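Local coordinates for cocosin 1 acidic chain (Cocos nucifera, PDB 5WPW), which serves as a seed storage protein, a hexameric 11S globulin that provides a nutrient reserve in the coconut, at residues A[22-27]-A[210-215]; A[55-60]-A[138-143]; A[74-79]-A[246-251]; A[318-323]-A[349-354]. The protein carries 2 engineered substitutions. One frame throughout, in Å; residues are numbered along the deposited sequence.

Contact 1 of 4, residues A[22-27]-A[210-215]; sequences GVTDYF and GEIVRA
E211 and T24 bring a carboxylate and a hydroxyl together in the first cupin domain, where strand 22-26 faces the start of strand 212-214, which belongs to another sheet. E211 lies in the loop leading into that second strand. Its CG sits between its backbone N and carbonyl carbon (chi1 63°), and the chain then runs out extended, carrying the carboxylate across the line of the T24 side chain at about a right angle. E211 OE2 ends 3.1 Å from T24 OG1. The bond is doubtful: the hydroxyl could donate to a different acceptor, and OE2 is crowded by another atom of the model. R44 bridges the pair, with a salt bridge to the carboxylate, whose exact geometry at OE2 is likewise uncertain, and a hydrogen bond to the threonine oxygen. From the opposite direction comes Y26, its ring plane only 9° from that of the carboxylate. Its OH stays 3.8 Å from E211 OE2 and bonds instead to Q162.

I212 follows, touching the first strand through its carbon atoms alone, by van der Waals contact. Its CD1 lies 3.9 Å from V23 N and passes by T24 OG1, while CG2 rests 3.9 Å from G22 N, a buried amide without a polar partner in the model. The lack of a side chain on G22 lets the isoleucine come up against the backbone. The strand axes run antiparallel and approach to 7.4 Å at their closest, a spacing filled by side chains, and L52 and I46 pack on I212 as well.

Chemically, an arginine probably compensates the carboxylate enclosed between two sheets and would favour its ionised form, while isoleucine beside it supplies the apolar filling.

Contact 2 of 4, residues A[55-60]-A[138-143]; sequences SMSNAP and TVLDTS
P60 and D141 share the one hydrogen bond that joins these segments: D141 N donates to P60 O over 2.9 Å, nearly straight at 163°, and approaches almost in line with the carbonyl bond. The same oxygen receives a second, softer contact from the CA-H of L140, with CA 3.5 Å away, so consecutive residues grip one acceptor.

A backbone carbonyl also serves as a packing surface. D141 O faces A59, whose CB lies 3.4 Å from it, and P60 CD comes to 3.6 Å. An inverse gamma turn bends the chain about D141, closed by a weak bond from T142 N to L140 O, and this bend presents its carbonyl to the A59-P60 step.

Carbon contacts flank the bond. One branch of L140, CD2, reaches S57 CB at 3.9 Å and also packs against A59, near both its CB and its carbonyl oxygen. At the end of the turn, T142 directs its methyl rather than its hydroxyl to A59, and CG2 meets A59 CB at 3.8 Å. The hydroxyl of S57 finds its partner in H153.

Segment 55-60 leaves strand 50-57 of one sheet and leads into strand 61-67 of the other, where strand 134-140 is the antiparallel neighbour. Such a passage between two facing antiparallel sheets, held to the end of an adjacent strand, belongs to the jelly-roll barrel of the cupin fold.

Contact 3 of 4, residues A[74-79]-A[246-251]; sequences LVMPGC and CSMKIK
C79 and C246 form the disulfide that ties the acidic chain to the basic chain, the covalent link of the 11S globulin subunit after its single precursor has been divided. SG meets SG at 2.0 Å with a torsion about the S-S bond of -83°, a left-handed twist. The two cysteines hold their sulfurs alike, each SG beside its own backbone N (chi1 -70° in C79 and -64° in C246).

The loop that offers C79 is shaped by backbone bonding. A type II turn runs from M76 to C79, with G78 taking a conformation suited to glycine, and C79 N closes it on M76 O at 3.2 Å. Across the two segments there is no hydrogen bond at all; C246 O turns instead to the amine of K106, and M76 N to the side chain of Q105.

Apolar side chains make up the rest of the joint. M76 and M248 pass at a slant, the sulfur of M76 lying 4.1 Å from the CE methyl of M248, which a bend about its CG-SD bond brings back toward the loop. F241 of a neighbouring subunit packs on both M76 and C79, while Y108 lines the side where L74, M76 and I250 gather. Here I250 serves as the common partner. Its CG2 stands anti to the carbonyl carbon and faces the loop, where that methyl touches M76 CE at 4.0 Å and, closer still, L74 CD2 at 3.6 Å.

Contact 4 of 4, residues A[318-323]-A[349-354]; sequences GRVEVA and MLERAG
R319 O is gripped twice by the strand beside it: R352 N donates to it over 2.8 Å within the carbonyl plane, and the CA-H of E351 adds a softer contact, with CA 3.2 Å away. R319 N returns a bond to R352 O, also 2.8 Å long, completing a hydrogen-bonded antiparallel pair. Two residues along, E321 and L350 repeat the exchange, E321 N reaching L350 O at 2.9 Å.

Between them stands the non-hydrogen-bonded pair V320 and E351. Their side chains run alongside each other in the same direction, V320 CG2 3.7 Å from E351 CG, so the glutamate meets valine through its methylene. Beyond E321 and L350, V322 and M349 form another such pair, with V322 CG2 3.9 Å from M349 CB; a bend at chi2 carries M349 SD toward V320 CG1.

The faces differ. V320, V322, M349 and E351 look toward M311, V343 and F331 of the same domain. E321 and L350 look toward a neighbouring subunit: E321 OE2 accepts from S184 N of that subunit and its L187 packs on E321 and L350, while R319 forms a salt bridge with D332 of its own chain. Paired antiparallel strands with one packed inner face are characteristic of the jelly-roll barrel of the second cupin domain.

All four contacts are largely buried, yet their chemistry follows their place. Contact 2, fully buried near the chain centre, and contact 1, about 17 Å away between centres, belong to the first cupin barrel; strands 50-57 and 212-214, one from each, are neighbours in a sheet. Contact 1 joins facing sheets through side chains, whereas contact 2 uses a single backbone bond at a turn. Contacts 3 and 4 lie farther out, about 19 and 21 Å from the chain centre, on opposite sides of it and against neighbouring subunits. Contact 4, with one exposed residue, relies on regular strand pairing; contact 3 lacks it and depends on a covalent bond and apolar side-chain packing.

Contact 1 of 4, residues A[22-27]-A[210-215]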
loop_
_atom_site.group_PDB
_atom_site.type_symbol
_atom_site.label_atom_id
_atom_site.label_comp_id
_atom_site.label_asym_id
_atom_site.label_seq_id
_atom_site.Cartn_x
_atom_site.Cartn_y
_atom_site.Cartn_z
ATOM N N GLY A 22 -36.164 -3.442 -25.970
ATOM C CA GLY A 22 -36.066 -2.603 -24.794
ATOM C C GLY A 22 -35.899 -1.150 -25.188
ATOM O O GLY A 22 -35.948 -0.802 -26.371
ATOM N N VAL A 23 -35.728 -0.305 -24.159
ATOM C CA VAL A 23 -35.535 1.136 -24.301
ATOM C C VAL A 23 -34.442 1.609 -23.341
ATOM O O VAL A 23 -34.257 1.061 -22.244
ATOM C CB VAL A 23 -36.824 1.960 -24.035
ATOM C CG1 VAL A 23 -38.038 1.331 -24.699
ATOM C CG2 VAL A 23 -37.059 2.150 -22.553
ATOM N N THR A 24 -33.735 2.658 -23.763
ATOM C CA THR A 24 -32.686 3.309 -22.978
ATOM C C THR A 24 -33.056 4.770 -22.773
ATOM O O THR A 24 -33.202 5.514 -23.749
ATOM C CB THR A 24 -31.327 3.206 -23.680
ATOM O OG1 THR A 24 -31.047 1.832 -23.993
ATOM C CG2 THR A 24 -30.223 3.751 -22.783
ATOM N N ASP A 25 -33.201 5.179 -21.513
ATOM C CA ASP A 25 -33.526 6.551 -21.148
ATOM C C ASP A 25 -32.246 7.246 -20.719
ATOM O O ASP A 25 -31.510 6.713 -19.889
ATOM C CB ASP A 25 -34.536 6.591 -20.002
ATOM C CG ASP A 25 -35.810 5.884 -20.333
ATOM O OD1 ASP A 25 -36.138 5.842 -21.541
ATOM O OD2 ASP A 25 -36.462 5.346 -19.417
ATOM N N TYR A 26 -31.963 8.408 -21.288
ATOM C CA TYR A 26 -30.750 9.140 -20.940
ATOM C C TYR A 26 -31.110 10.383 -20.129
ATOM O O TYR A 26 -31.901 11.219 -20.583
ATOM C CB TYR A 26 -29.951 9.524 -22.188
ATOM C CG TYR A 26 -29.524 8.364 -23.075
ATOM C CD1 TYR A 26 -30.426 7.776 -23.962
ATOM C CD2 TYR A 26 -28.217 7.875 -23.055
ATOM C CE1 TYR A 26 -30.044 6.725 -24.790
ATOM C CE2 TYR A 26 -27.820 6.818 -23.883
ATOM C CZ TYR A 26 -28.746 6.247 -24.750
ATOM O OH TYR A 26 -28.396 5.197 -25.592
ATOM N N PHE A 27 -30.533 10.509 -18.934
ATOM C CA PHE A 27 -30.545 11.808 -18.270
ATOM C C PHE A 27 -29.522 12.713 -18.943
ATOM O O PHE A 27 -28.584 12.245 -19.588
ATOM C CB PHE A 27 -30.242 11.682 -16.777
ATOM C CG PHE A 27 -31.239 10.858 -16.002
ATOM C CD1 PHE A 27 -31.262 9.483 -16.115
ATOM C CD2 PHE A 27 -32.130 11.472 -15.119
ATOM C CE1 PHE A 27 -32.168 8.727 -15.388
ATOM C CE2 PHE A 27 -33.031 10.728 -14.387
ATOM C CZ PHE A 27 -33.050 9.346 -14.528
ATOM N N GLY A 210 -31.022 -1.705 -32.911
ATOM C CA GLY A 210 -30.512 -0.952 -31.768
ATOM C C GLY A 210 -29.632 -1.820 -30.879
ATOM O O GLY A 210 -29.175 -2.902 -31.281
ATOM N N GLU A 211 -29.400 -1.352 -29.642
ATOM C CA GLU A 211 -28.462 -2.029 -28.749
ATOM C C GLU A 211 -29.123 -3.031 -27.802
ATOM O O GLU A 211 -28.418 -3.715 -27.052
ATOM C CB GLU A 211 -27.664 -0.997 -27.940
ATOM C CG GLU A 211 -28.513 -0.158 -27.042
ATOM C CD GLU A 211 -27.705 0.483 -25.921
ATOM O OE1 GLU A 211 -26.571 0.018 -25.645
ATOM O OE2 GLU A 211 -28.219 1.443 -25.307
ATOM N N ILE A 212 -30.446 -3.151 -27.815
ATOM C CA ILE A 212 -31.140 -4.213 -27.107
ATOM C C ILE A 212 -31.955 -4.971 -28.148
ATOM O O ILE A 212 -32.907 -4.418 -28.706
ATOM C CB ILE A 212 -32.040 -3.681 -25.990
ATOM C CG1 ILE A 212 -31.250 -2.734 -25.074
ATOM C CG2 ILE A 212 -32.639 -4.841 -25.226
ATOM C CD1 ILE A 212 -32.144 -1.877 -24.167
ATOM N N VAL A 213 -31.579 -6.222 -28.412
ATOM C CA VAL A 213 -32.135 -7.011 -29.512
ATOM C C VAL A 213 -32.832 -8.251 -28.965
ATOM O O VAL A 213 -32.525 -8.725 -27.866
ATOM C CB VAL A 213 -31.036 -7.391 -30.534
ATOM C CG1 VAL A 213 -30.227 -6.168 -30.888
ATOM C CG2 VAL A 213 -30.135 -8.547 -30.015
ATOM N N ARG A 214 -33.783 -8.785 -29.740
ATOM C CA ARG A 214 -34.559 -9.938 -29.303
ATOM C C ARG A 214 -33.846 -11.227 -29.696
ATOM O O ARG A 214 -33.437 -11.392 -30.850
ATOM C CB ARG A 214 -35.971 -9.897 -29.904
ATOM C CG ARG A 214 -36.978 -10.879 -29.288
ATOM C CD ARG A 214 -37.660 -10.357 -27.993
ATOM N NE ARG A 214 -38.371 -9.083 -28.163
ATOM C CZ ARG A 214 -39.218 -8.556 -27.276
ATOM N NH1 ARG A 214 -39.492 -9.195 -26.135
ATOM N NH2 ARG A 214 -39.801 -7.387 -27.532
ATOM N N ALA A 215 -33.665 -12.121 -28.730
ATOM C CA ALA A 215 -33.236 -13.490 -29.013
ATOM C C ALA A 215 -34.501 -14.346 -29.043
ATOM O O ALA A 215 -35.028 -14.720 -27.994
ATOM C CB ALA A 215 -32.245 -13.998 -27.971
#

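Contact 2 of 4, residues A[55-60]-A[138-143]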
loop_
_atom_site.group_PDB
_atom_site.type_symbol
_atom_site.label_atom_id
_atom_site.label_comp_id
_atom_site.label_asym_id
_atom_site.label_seq_id
_atom_site.Cartn_x
_atom_site.Cartn_y
_atom_site.Cartn_z
ATOM N N SER A 55 -20.489 -3.983 -25.393
ATOM C CA SER A 55 -19.972 -2.634 -25.578
ATOM C C SER A 55 -19.071 -2.311 -24.396
ATOM O O SER A 55 -19.108 -2.989 -23.363
ATOM C CB SER A 55 -21.097 -1.594 -25.711
ATOM O OG SER A 55 -21.733 -1.301 -24.463
ATOM N N MET A 56 -18.252 -1.283 -24.563
ATOM C CA MET A 56 -17.388 -0.836 -23.483
ATOM C C MET A 56 -17.428 0.681 -23.426
ATOM O O MET A 56 -17.701 1.350 -24.428
ATOM C CB MET A 56 -15.968 -1.380 -23.608
ATOM C CG MET A 56 -15.240 -1.065 -24.867
ATOM S SD MET A 56 -14.280 0.456 -24.676
ATOM C CE MET A 56 -13.326 0.383 -26.200
ATOM N N SER A 57 -17.193 1.221 -22.230
ATOM C CA SER A 57 -17.302 2.649 -21.973
ATOM C C SER A 57 -15.971 3.196 -21.458
ATOM O O SER A 57 -15.165 2.462 -20.888
ATOM C CB SER A 57 -18.407 2.955 -20.950
ATOM O OG SER A 57 -19.713 2.721 -21.498
ATOM N N ASN A 58 -15.739 4.485 -21.700
ATOM C CA ASN A 58 -14.540 5.176 -21.222
ATOM C C ASN A 58 -14.572 5.448 -19.725
ATOM O O ASN A 58 -13.543 5.854 -19.173
ATOM C CB ASN A 58 -14.361 6.511 -21.956
ATOM C CG ASN A 58 -15.469 7.547 -21.610
ATOM O OD1 ASN A 58 -16.652 7.198 -21.467
ATOM N ND2 ASN A 58 -15.084 8.820 -21.485
ATOM N N ALA A 59 -15.709 5.258 -19.075
ATOM C CA ALA A 59 -15.876 5.587 -17.661
ATOM C C ALA A 59 -16.282 4.357 -16.857
ATOM O O ALA A 59 -17.052 3.513 -17.355
ATOM C CB ALA A 59 -16.925 6.674 -17.496
ATOM N N PRO A 60 -15.760 4.190 -15.642
ATOM C CA PRO A 60 -16.256 3.109 -14.783
ATOM C C PRO A 60 -17.687 3.420 -14.378
ATOM O O PRO A 60 -18.113 4.579 -14.382
ATOM C CB PRO A 60 -15.306 3.129 -13.584
ATOM C CG PRO A 60 -14.856 4.573 -13.496
ATOM C CD PRO A 60 -14.785 5.054 -14.945
ATOM N N THR A 138 -27.924 3.063 -14.264
ATOM C CA THR A 138 -26.468 3.091 -14.387
ATOM C C THR A 138 -25.928 4.489 -14.163
ATOM O O THR A 138 -26.405 5.443 -14.792
ATOM C CB THR A 138 -26.055 2.621 -15.775
ATOM O OG1 THR A 138 -26.306 1.223 -15.874
ATOM C CG2 THR A 138 -24.587 2.921 -16.023
ATOM N N VAL A 139 -24.912 4.619 -13.298
ATOM C CA VAL A 139 -24.221 5.888 -13.082
ATOM C C VAL A 139 -22.772 5.689 -13.532
ATOM O O VAL A 139 -22.091 4.772 -13.049
ATOM C CB VAL A 139 -24.288 6.348 -11.610
ATOM C CG1 VAL A 139 -23.628 7.689 -11.444
ATOM C CG2 VAL A 139 -25.738 6.409 -11.103
ATOM N N LEU A 140 -22.339 6.485 -14.505
ATOM C CA LEU A 140 -20.993 6.414 -15.068
ATOM C C LEU A 140 -20.158 7.591 -14.557
ATOM O O LEU A 140 -20.568 8.749 -14.691
ATOM C CB LEU A 140 -21.044 6.454 -16.594
ATOM C CG LEU A 140 -21.659 5.288 -17.379
ATOM C CD1 LEU A 140 -22.813 5.753 -18.236
ATOM C CD2 LEU A 140 -20.552 4.646 -18.234
ATOM N N ASP A 141 -18.988 7.310 -13.977
ATOM C CA ASP A 141 -18.176 8.408 -13.425
ATOM C C ASP A 141 -17.236 8.895 -14.516
ATOM O O ASP A 141 -16.129 8.404 -14.668
ATOM C CB ASP A 141 -17.426 7.969 -12.173
ATOM C CG ASP A 141 -16.694 9.127 -11.494
ATOM O OD1 ASP A 141 -16.797 10.276 -11.971
ATOM O OD2 ASP A 141 -16.017 8.883 -10.475
ATOM N N THR A 142 -17.690 9.873 -15.297
ATOM C CA THR A 142 -16.898 10.393 -16.402
ATOM C C THR A 142 -15.821 11.369 -15.949
ATOM O O THR A 142 -14.995 11.783 -16.776
ATOM C CB THR A 142 -17.820 11.060 -17.415
ATOM O OG1 THR A 142 -18.645 12.012 -16.732
ATOM C CG2 THR A 142 -18.741 10.002 -18.071
ATOM N N SER A 143 -15.833 11.761 -14.678
ATOM C CA SER A 143 -14.754 12.517 -14.049
ATOM C C SER A 143 -13.685 11.624 -13.428
ATOM O O SER A 143 -12.662 12.132 -12.943
ATOM C CB SER A 143 -15.333 13.420 -12.952
ATOM O OG SER A 143 -15.832 14.604 -13.523
#

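Contact 3 of 4, residues A[74-79]-A[246-251]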
loop_
_atom_site.group_PDB
_atom_site.type_symbol
_atom_site.label_atom_id
_atom_site.label_comp_id
_atom_site.label_asym_id
_atom_site.label_seq_id
_atom_site.Cartn_x
_atom_site.Cartn_y
_atom_site.Cartn_z
ATOM N N LEU A 74 -19.034 -10.084 -18.313
ATOM C CA LEU A 74 -17.960 -9.106 -18.277
ATOM C C LEU A 74 -16.704 -9.809 -18.752
ATOM O O LEU A 74 -16.264 -10.795 -18.140
ATOM C CB LEU A 74 -17.776 -8.563 -16.866
ATOM C CG LEU A 74 -16.624 -7.592 -16.684
ATOM C CD1 LEU A 74 -17.001 -6.338 -17.392
ATOM C CD2 LEU A 74 -16.415 -7.332 -15.204
ATOM N N VAL A 75 -16.138 -9.332 -19.837
ATOM C CA VAL A 75 -14.956 -9.979 -20.396
ATOM C C VAL A 75 -13.710 -9.310 -19.829
ATOM O O VAL A 75 -13.492 -8.107 -20.024
ATOM C CB VAL A 75 -14.966 -9.930 -21.925
ATOM C CG1 VAL A 75 -13.691 -10.557 -22.458
ATOM C CG2 VAL A 75 -16.207 -10.644 -22.469
ATOM N N MET A 76 -12.880 -10.098 -19.137
ATOM C CA MET A 76 -11.630 -9.587 -18.585
ATOM C C MET A 76 -10.489 -9.982 -19.510
ATOM O O MET A 76 -10.148 -11.167 -19.577
ATOM C CB MET A 76 -11.405 -10.135 -17.175
ATOM C CG MET A 76 -12.646 -10.048 -16.297
ATOM S SD MET A 76 -12.288 -9.716 -14.559
ATOM C CE MET A 76 -13.937 -9.749 -13.836
ATOM N N PRO A 77 -9.887 -9.043 -20.245
ATOM C CA PRO A 77 -8.876 -9.406 -21.248
ATOM C C PRO A 77 -7.647 -10.075 -20.646
ATOM O O PRO A 77 -7.071 -9.610 -19.659
ATOM C CB PRO A 77 -8.511 -8.056 -21.882
ATOM C CG PRO A 77 -9.013 -7.021 -20.940
ATOM C CD PRO A 77 -10.210 -7.609 -20.275
ATOM N N GLY A 78 -7.217 -11.156 -21.282
ATOM C CA GLY A 78 -6.031 -11.858 -20.838
ATOM C C GLY A 78 -6.295 -12.925 -19.807
ATOM O O GLY A 78 -5.349 -13.599 -19.378
ATOM N N CYS A 79 -7.632 -13.096 -19.352
ATOM C CA CYS A 79 -8.091 -14.137 -18.454
ATOM C C CYS A 79 -8.554 -15.342 -19.266
ATOM O O CYS A 79 -9.077 -15.179 -20.374
ATOM C CB CYS A 79 -9.237 -13.623 -17.586
ATOM S SG CYS A 79 -8.618 -12.370 -16.352
ATOM N N CYS A 246 -8.553 -12.529 -12.079
ATOM C CA CYS A 246 -9.594 -12.956 -13.009
ATOM C C CYS A 246 -10.847 -13.421 -12.299
ATOM O O CYS A 246 -11.868 -13.641 -12.959
ATOM C CB CYS A 246 -9.076 -14.063 -13.925
ATOM S SG CYS A 246 -7.735 -13.533 -14.983
ATOM N N SER A 247 -10.791 -13.569 -10.977
ATOM C CA SER A 247 -11.925 -14.021 -10.188
ATOM C C SER A 247 -12.460 -12.926 -9.276
ATOM O O SER A 247 -13.046 -13.233 -8.236
ATOM C CB SER A 247 -11.539 -15.260 -9.373
ATOM O OG SER A 247 -10.996 -16.254 -10.222
ATOM N N MET A 248 -12.255 -11.658 -9.632
ATOM C CA MET A 248 -12.816 -10.555 -8.850
ATOM C C MET A 248 -14.340 -10.641 -8.841
ATOM O O MET A 248 -14.966 -10.847 -9.887
ATOM C CB MET A 248 -12.418 -9.212 -9.455
ATOM C CG MET A 248 -11.016 -8.751 -9.238
ATOM S SD MET A 248 -10.988 -7.022 -9.752
ATOM C CE MET A 248 -11.077 -7.209 -11.536
ATOM N N LYS A 249 -14.944 -10.451 -7.675
ATOM C CA LYS A 249 -16.388 -10.334 -7.624
ATOM C C LYS A 249 -16.762 -8.975 -8.201
ATOM O O LYS A 249 -16.122 -7.971 -7.889
ATOM C CB LYS A 249 -16.895 -10.485 -6.184
ATOM C CG LYS A 249 -18.417 -10.541 -6.061
ATOM C CD LYS A 249 -18.881 -10.611 -4.594
ATOM C CE LYS A 249 -18.014 -9.739 -3.696
ATOM N NZ LYS A 249 -18.761 -8.864 -2.725
ATOM N N ILE A 250 -17.769 -8.939 -9.073
ATOM C CA ILE A 250 -18.223 -7.697 -9.695
ATOM C C ILE A 250 -19.634 -7.329 -9.300
ATOM O O ILE A 250 -20.157 -6.318 -9.788
ATOM C CB ILE A 250 -18.124 -7.757 -11.234
ATOM C CG1 ILE A 250 -18.938 -8.928 -11.775
ATOM C CG2 ILE A 250 -16.675 -7.819 -11.684
ATOM C CD1 ILE A 250 -19.830 -8.549 -12.937
ATOM N N LYS A 251 -20.281 -8.137 -8.476
ATOM C CA LYS A 251 -21.700 -7.986 -8.206
ATOM C C LYS A 251 -21.918 -8.169 -6.714
ATOM O O LYS A 251 -21.276 -9.021 -6.085
ATOM C CB LYS A 251 -22.511 -9.018 -8.999
ATOM C CG LYS A 251 -23.971 -9.157 -8.577
ATOM C CD LYS A 251 -24.665 -10.215 -9.454
ATOM C CE LYS A 251 -25.211 -11.364 -8.618
ATOM N NZ LYS A 251 -24.214 -12.419 -8.259
#

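Contact 4 of 4, residues A[318-323]-A[349-354]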
loop_
_atom_site.group_PDB
_atom_site.type_symbol
_atom_site.label_atom_id
_atom_site.label_comp_id
_atom_site.label_asym_id
_atom_site.label_seq_id
_atom_site.Cartn_x
_atom_site.Cartn_y
_atom_site.Cartn_z
ATOM N N GLY A 318 -41.308 10.836 -0.853
ATOM C CA GLY A 318 -40.729 11.462 0.317
ATOM C C GLY A 318 -40.348 12.902 0.074
ATOM O O GLY A 318 -40.189 13.346 -1.064
ATOM N N ARG A 319 -40.227 13.633 1.172
ATOM C CA ARG A 319 -39.769 15.011 1.167
ATOM C C ARG A 319 -38.258 15.041 1.365
ATOM O O ARG A 319 -37.752 14.467 2.332
ATOM C CB ARG A 319 -40.431 15.807 2.293
ATOM C CG ARG A 319 -40.263 17.302 2.175
ATOM C CD ARG A 319 -41.263 17.814 1.166
ATOM N NE ARG A 319 -41.097 19.229 0.847
ATOM C CZ ARG A 319 -41.792 19.848 -0.102
ATOM N NH1 ARG A 319 -42.681 19.162 -0.815
ATOM N NH2 ARG A 319 -41.603 21.144 -0.339
ATOM N N VAL A 320 -37.552 15.709 0.462
ATOM C CA VAL A 320 -36.117 15.962 0.602
ATOM C C VAL A 320 -35.896 17.465 0.712
ATOM O O VAL A 320 -36.405 18.239 -0.107
ATOM C CB VAL A 320 -35.311 15.391 -0.579
ATOM C CG1 VAL A 320 -33.793 15.531 -0.305
ATOM C CG2 VAL A 320 -35.681 13.962 -0.823
ATOM N N GLU A 321 -35.120 17.876 1.710
ATOM C CA GLU A 321 -34.644 19.242 1.795
ATOM C C GLU A 321 -33.124 19.241 1.767
ATOM O O GLU A 321 -32.493 18.454 2.478
ATOM C CB GLU A 321 -35.150 19.908 3.049
ATOM C CG GLU A 321 -36.658 20.053 3.032
ATOM C CD GLU A 321 -37.147 20.750 4.266
ATOM O OE1 GLU A 321 -38.108 20.255 4.884
ATOM O OE2 GLU A 321 -36.551 21.785 4.619
ATOM N N VAL A 322 -32.555 20.114 0.953
ATOM C CA VAL A 322 -31.110 20.250 0.820
ATOM C C VAL A 322 -30.735 21.703 1.077
ATOM O O VAL A 322 -31.388 22.615 0.563
ATOM C CB VAL A 322 -30.651 19.777 -0.577
ATOM C CG1 VAL A 322 -29.116 19.921 -0.710
ATOM C CG2 VAL A 322 -31.088 18.356 -0.805
ATOM N N ALA A 323 -29.688 21.919 1.882
ATOM C CA ALA A 323 -29.167 23.240 2.226
ATOM C C ALA A 323 -27.709 23.367 1.772
ATOM O O ALA A 323 -26.946 22.401 1.868
ATOM C CB ALA A 323 -29.246 23.487 3.738
ATOM N N MET A 349 -28.456 17.628 3.997
ATOM C CA MET A 349 -29.736 17.167 3.489
ATOM C C MET A 349 -30.493 16.349 4.522
ATOM O O MET A 349 -29.926 15.756 5.445
ATOM C CB MET A 349 -29.557 16.360 2.209
ATOM C CG MET A 349 -29.122 14.958 2.434
ATOM S SD MET A 349 -29.962 14.064 1.115
ATOM C CE MET A 349 -29.186 12.468 1.248
ATOM N N LEU A 350 -31.798 16.283 4.288
ATOM C CA LEU A 350 -32.785 15.761 5.214
ATOM C C LEU A 350 -33.880 15.118 4.369
ATOM O O LEU A 350 -34.259 15.682 3.338
ATOM C CB LEU A 350 -33.320 16.923 6.061
ATOM C CG LEU A 350 -34.493 16.858 7.012
ATOM C CD1 LEU A 350 -34.307 17.974 8.048
ATOM C CD2 LEU A 350 -35.803 17.019 6.255
ATOM N N GLU A 351 -34.350 13.937 4.778
ATOM C CA GLU A 351 -35.410 13.227 4.062
ATOM C C GLU A 351 -36.467 12.699 5.030
ATOM O O GLU A 351 -36.141 12.185 6.106
ATOM C CB GLU A 351 -34.865 12.050 3.263
ATOM C CG GLU A 351 -33.986 12.467 2.115
ATOM C CD GLU A 351 -32.927 11.450 1.819
ATOM O OE1 GLU A 351 -32.882 10.412 2.517
ATOM O OE2 GLU A 351 -32.150 11.686 0.879
ATOM N N ARG A 352 -37.734 12.789 4.620
ATOM C CA ARG A 352 -38.846 12.245 5.396
ATOM C C ARG A 352 -39.798 11.516 4.462
ATOM O O ARG A 352 -40.277 12.095 3.480
ATOM C CB ARG A 352 -39.577 13.347 6.159
ATOM C CG ARG A 352 -40.545 12.806 7.190
ATOM C CD ARG A 352 -41.884 13.506 7.088
ATOM N NE ARG A 352 -41.916 14.731 7.881
ATOM C CZ ARG A 352 -42.111 14.759 9.198
ATOM N NH1 ARG A 352 -42.287 13.624 9.868
ATOM N NH2 ARG A 352 -42.129 15.919 9.844
ATOM N N ALA A 353 -40.052 10.247 4.755
ATOM C CA ALA A 353 -40.984 9.472 3.952
ATOM C C ALA A 353 -42.411 9.963 4.186
ATOM O O ALA A 353 -42.759 10.438 5.276
ATOM C CB ALA A 353 -40.879 7.986 4.297
ATOM N N GLY A 354 -43.238 9.856 3.150
ATOM C CA GLY A 354 -44.666 10.044 3.305
ATOM C C GLY A 354 -45.301 8.824 3.948
ATOM O O GLY A 354 -44.628 7.899 4.411
#